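Putative fumarylpyruvate hydrolase (PDB 4MAQ) is a putative hydrolase of the fumarylacetoacetate hydrolase (FAH) family, with a fold rich in beta-strands. Local coordinates at residues 112-117 with 155-160. Numbering follows the deposited sequence.
Sequences WGYGVG and TATGHP
Tyr114 is the one residue of segment 112-117 that meets segment 155-160, and its side chain makes the link between the two. Segment 112-117 is part of strand 111-122. Its chain is extended from Gly113 on; Trp112 departs from this at a classic beta bulge, where Trp112 and Gly113 both face Ala94. Strand 85-95 pairs antiparallel with it on one edge and strand 146-153 on the other. Segment 155-160 follows the latter strand: it leaves a short helix at Gly158, where phi turns positive, and continues as a loop through His159 and Pro160.

The side chain of Tyr114 leaves the strand toward this loop, with CG anti to the carbonyl carbon (chi1 -66°), and the ring lies against Pro160. Pro160 covers one ring face. Its CD lies 3.6 Å from the centroid of the Tyr114 ring and 12° off the normal, a CH-pi contact. His159 comes in at the ring edge. Tyr114 OH and His159 ND1 share a hydrogen bond of 2.7 Å, and either could donate. The two rings meet rim to rim, planes at 72°, and neither lies over the other's face. Thr157 and Gly158 approach the ring obliquely, with Gly158 O 3.5 Å from Tyr114 CE1. Thr157 OG1 donates to Gly158 O at 2.7 Å, in the carbonyl plane and on a lone pair, which ties the helix end to the turn.

A water sits 2.9 Å from Tyr114 OH and donates to Pro160 O at the same distance. The buried tyrosine therefore has both a side-chain and a water partner for its hydroxyl. On the strand side, Leu91 and Val93 also touch Tyr114. The hydroxyl bonds fix where the far end of the ring sits, while Pro160 on one face would hinder its rotation. Together they fasten the turn after helix 154-157 to the sheet.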
loop_
_atom_site.group_PDB
_atom_site.type_symbol
_atom_site.label_atom_id
_atom_site.label_comp_id
_atom_site.label_asym_id
_atom_site.label_seq_id
_atom_site.Cartn_x
_atom_site.Cartn_y
_atom_site.Cartn_z
ATOM N N TRP B 112 -5.563 -0.582 -20.039
ATOM C CA TRP B 112 -4.458 -0.337 -20.972
ATOM C C TRP B 112 -3.899 -1.661 -21.527
ATOM O O TRP B 112 -3.582 -1.751 -22.711
ATOM C CB TRP B 112 -3.328 0.482 -20.282
ATOM C CG TRP B 112 -2.256 0.749 -21.262
ATOM C CD1 TRP B 112 -2.221 1.749 -22.190
ATOM C CD2 TRP B 112 -1.130 -0.094 -21.535
ATOM N NE1 TRP B 112 -1.124 1.618 -22.982
ATOM C CE2 TRP B 112 -0.440 0.484 -22.630
ATOM C CE3 TRP B 112 -0.625 -1.271 -20.956
ATOM C CZ2 TRP B 112 0.736 -0.064 -23.156
ATOM C CZ3 TRP B 112 0.549 -1.823 -21.498
ATOM C CH2 TRP B 112 1.211 -1.206 -22.574
ATOM N N GLY B 113 -3.721 -2.662 -20.679
ATOM C CA GLY B 113 -3.059 -3.883 -21.106
ATOM C C GLY B 113 -2.982 -4.924 -20.032
ATOM O O GLY B 113 -3.658 -4.827 -18.997
ATOM N N TYR B 114 -2.171 -5.945 -20.292
ATOM C CA TYR B 114 -2.129 -7.135 -19.459
ATOM C C TYR B 114 -0.712 -7.626 -19.256
ATOM O O TYR B 114 0.138 -7.484 -20.139
ATOM C CB TYR B 114 -2.918 -8.271 -20.127
ATOM C CG TYR B 114 -4.381 -7.954 -20.208
ATOM C CD1 TYR B 114 -4.894 -7.291 -21.321
ATOM C CD2 TYR B 114 -5.257 -8.299 -19.172
ATOM C CE1 TYR B 114 -6.230 -6.955 -21.409
ATOM C CE2 TYR B 114 -6.608 -7.963 -19.238
ATOM C CZ TYR B 114 -7.094 -7.293 -20.357
ATOM O OH TYR B 114 -8.449 -7.002 -20.378
ATOM N N GLY B 115 -0.492 -8.303 -18.132
ATOM C CA GLY B 115 0.723 -9.054 -17.915
ATOM C C GLY B 115 0.427 -10.283 -17.081
ATOM O O GLY B 115 -0.744 -10.600 -16.800
ATOM N N VAL B 116 1.488 -10.966 -16.679
ATOM C CA VAL B 116 1.369 -12.175 -15.857
ATOM C C VAL B 116 2.188 -11.916 -14.597
ATOM O O VAL B 116 3.295 -11.374 -14.675
ATOM C CB VAL B 116 1.895 -13.426 -16.601
ATOM C CG1 VAL B 116 1.874 -14.649 -15.698
ATOM C CG2 VAL B 116 1.059 -13.635 -17.858
ATOM N N GLY B 117 1.630 -12.262 -13.446
ATOM C CA GLY B 117 2.289 -11.970 -12.185
ATOM C C GLY B 117 2.278 -13.151 -11.251
ATOM O O GLY B 117 1.539 -14.135 -11.465
ATOM N N THR B 155 -4.537 -3.532 -27.181
ATOM C CA THR B 155 -4.694 -3.481 -28.634
ATOM C C THR B 155 -3.932 -4.627 -29.309
ATOM O O THR B 155 -4.281 -5.041 -30.410
ATOM C CB THR B 155 -4.202 -2.144 -29.202
ATOM O OG1 THR B 155 -2.867 -1.920 -28.767
ATOM C CG2 THR B 155 -5.055 -1.000 -28.716
ATOM N N ALA B 156 -2.902 -5.148 -28.640
ATOM C CA ALA B 156 -2.131 -6.294 -29.150
ATOM C C ALA B 156 -2.698 -7.646 -28.730
ATOM O O ALA B 156 -2.518 -8.623 -29.451
ATOM C CB ALA B 156 -0.681 -6.201 -28.693
ATOM N N THR B 157 -3.375 -7.712 -27.587
ATOM C CA THR B 157 -3.804 -9.002 -27.009
ATOM C C THR B 157 -5.305 -9.256 -27.068
ATOM O O THR B 157 -5.749 -10.393 -26.895
ATOM C CB THR B 157 -3.398 -9.094 -25.523
ATOM O OG1 THR B 157 -3.955 -7.980 -24.822
ATOM C CG2 THR B 157 -1.882 -9.055 -25.371
ATOM N N GLY B 158 -6.078 -8.193 -27.266
ATOM C CA GLY B 158 -7.493 -8.230 -26.893
ATOM C C GLY B 158 -7.650 -8.330 -25.376
ATOM O O GLY B 158 -6.690 -8.177 -24.638
ATOM N N HIS B 159 -8.874 -8.577 -24.917
ATOM C CA HIS B 159 -9.152 -8.720 -23.494
ATOM C C HIS B 159 -9.323 -10.198 -23.236
ATOM O O HIS B 159 -10.386 -10.733 -23.481
ATOM C CB HIS B 159 -10.404 -7.919 -23.106
ATOM C CG HIS B 159 -10.254 -6.443 -23.293
ATOM N ND1 HIS B 159 -9.378 -5.682 -22.545
ATOM C CD2 HIS B 159 -10.848 -5.588 -24.167
ATOM C CE1 HIS B 159 -9.448 -4.418 -22.936
ATOM N NE2 HIS B 159 -10.328 -4.334 -23.919
ATOM N N PRO B 160 -8.261 -10.879 -22.730
ATOM C CA PRO B 160 -8.344 -12.338 -22.630
ATOM C C PRO B 160 -9.447 -12.758 -21.666
ATOM O O PRO B 160 -9.585 -12.162 -20.579
ATOM C CB PRO B 160 -6.959 -12.732 -22.087
ATOM C CG PRO B 160 -6.478 -11.497 -21.367
ATOM C CD PRO B 160 -6.961 -10.378 -22.239
HETATM O O HOH W 1 -9.948 -9.424 -19.756
#